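Side-chain contact in nitronate monooxygenase family protein (Pseudomonas aeruginosa, PDB 4QIT), which uses FMN and molecular oxygen to oxidise alkyl nitronates, with the toxin propionate 3-nitronate as its best substrate: residues Gly203-Val208 / Leu235-Ser240. The protein carries 1 engineered substitution. Sequence-based numbering, arbitrary orientation.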
# COMPACT_ATOMS: atom_id res chain seq x y z
N GLY A 203 -3.57 1.08 -0.95
CA GLY A 203 -2.55 2.11 -1.06
C GLY A 203 -3.16 3.45 -1.40
O GLY A 203 -4.25 3.53 -1.98
N THR A 204 -2.44 4.51 -1.06
CA THR A 204 -2.91 5.88 -1.27
C THR A 204 -3.33 6.16 -2.72
O THR A 204 -4.38 6.77 -2.96
CB THR A 204 -1.84 6.89 -0.82
OG1 THR A 204 -1.59 6.73 0.58
CG2 THR A 204 -2.30 8.32 -1.07
N LEU A 205 -2.52 5.72 -3.69
CA LEU A 205 -2.80 6.02 -5.08
C LEU A 205 -4.14 5.41 -5.51
O LEU A 205 -4.92 6.07 -6.20
CB LEU A 205 -1.67 5.53 -5.97
CG LEU A 205 -1.88 5.81 -7.46
CD1 LEU A 205 -0.63 6.44 -8.07
CD2 LEU A 205 -2.25 4.51 -8.17
N ALA A 206 -4.42 4.18 -5.09
CA ALA A 206 -5.72 3.59 -5.41
C ALA A 206 -6.83 4.22 -4.59
O ALA A 206 -7.89 4.57 -5.13
CB ALA A 206 -5.70 2.07 -5.21
N LEU A 207 -6.62 4.37 -3.28
CA LEU A 207 -7.69 4.85 -2.41
C LEU A 207 -8.17 6.25 -2.77
O LEU A 207 -9.38 6.50 -2.84
CB LEU A 207 -7.28 4.82 -0.94
CG LEU A 207 -8.38 5.19 0.05
CD1 LEU A 207 -9.55 4.21 0.02
CD2 LEU A 207 -7.82 5.29 1.46
N VAL A 208 -7.24 7.17 -3.00
CA VAL A 208 -7.61 8.54 -3.33
C VAL A 208 -8.39 8.59 -4.64
O VAL A 208 -9.42 9.27 -4.73
CB VAL A 208 -6.37 9.45 -3.41
CG1 VAL A 208 -6.75 10.85 -3.89
CG2 VAL A 208 -5.74 9.55 -2.04
N LEU A 235 -3.33 15.59 -6.05
CA LEU A 235 -4.29 16.43 -6.75
C LEU A 235 -4.65 15.87 -8.13
O LEU A 235 -5.81 15.94 -8.55
CB LEU A 235 -3.75 17.86 -6.87
CG LEU A 235 -3.42 18.53 -5.54
CD1 LEU A 235 -2.95 19.96 -5.75
CD2 LEU A 235 -4.61 18.50 -4.59
N GLU A 236 -3.69 15.31 -8.85
CA GLU A 236 -4.00 14.66 -10.12
C GLU A 236 -4.99 13.51 -9.93
O GLU A 236 -5.84 13.26 -10.79
CB GLU A 236 -2.73 14.15 -10.81
CG GLU A 236 -1.87 15.27 -11.42
CD GLU A 236 -2.52 15.96 -12.60
OE1 GLU A 236 -3.54 15.45 -13.11
OE2 GLU A 236 -2.00 17.01 -13.04
N LEU A 237 -4.92 12.84 -8.78
CA LEU A 237 -5.80 11.70 -8.51
C LEU A 237 -7.22 12.14 -8.16
O LEU A 237 -8.15 11.33 -8.13
CB LEU A 237 -5.24 10.83 -7.39
CG LEU A 237 -3.93 10.13 -7.74
CD1 LEU A 237 -3.35 9.48 -6.48
CD2 LEU A 237 -4.14 9.09 -8.83
N GLY A 238 -7.38 13.44 -7.90
CA GLY A 238 -8.68 14.00 -7.58
C GLY A 238 -8.83 14.51 -6.16
O GLY A 238 -9.92 14.91 -5.78
N ALA A 239 -7.76 14.50 -5.36
CA ALA A 239 -7.86 14.99 -3.99
C ALA A 239 -8.09 16.49 -3.98
O ALA A 239 -7.70 17.19 -4.92
CB ALA A 239 -6.59 14.65 -3.21
N SER A 240 -8.70 16.98 -2.91
CA SER A 240 -8.89 18.41 -2.71
C SER A 240 -7.85 19.01 -1.79
O SER A 240 -7.74 20.24 -1.69
CB SER A 240 -10.28 18.69 -2.13
OG SER A 240 -11.29 18.25 -3.02
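Val208 and Leu205, one turn apart on helix 204-212, pack against Leu237 and Ala239 in a buried contact that is apolar between side chains, with no hydrogen bond across the two segments. Leu237 is the central side chain and crosses both Val208 and Leu205 at about a right angle. Val208 touches through its CG1 branch: held anti to the backbone N (chi1 174°), it meets Leu237 CB at 3.8 Å and Ala239 CB at 3.9 Å. The CD1 methyl of Leu237 rests on the helix backbone, 3.8 Å from Leu205 O, and reaches the branch point Leu205 CG at 4.1 Å. Val208 and Ala239 also both touch Ala221 of strand 219-222, which closes the apolar cluster from the barrel side.

At Gly238, with positive phi (113°), the chain leaves helical geometry in a Schellman motif, Gly238 N bonding to Leu235 O at 3.0 Å; Leu237 O accepts a hydrogen bond from Arg209 NH2. Across the dimer interface, Ala233 and Glu185 of the second subunit pack on Leu237 and Leu205, respectively.

On the outer layer of the TIM barrel, helix 204-212 thus packs against the turn that leads from helix 228-236 into strand 241-244, which includes Gln243, a probable FMN-binding residue.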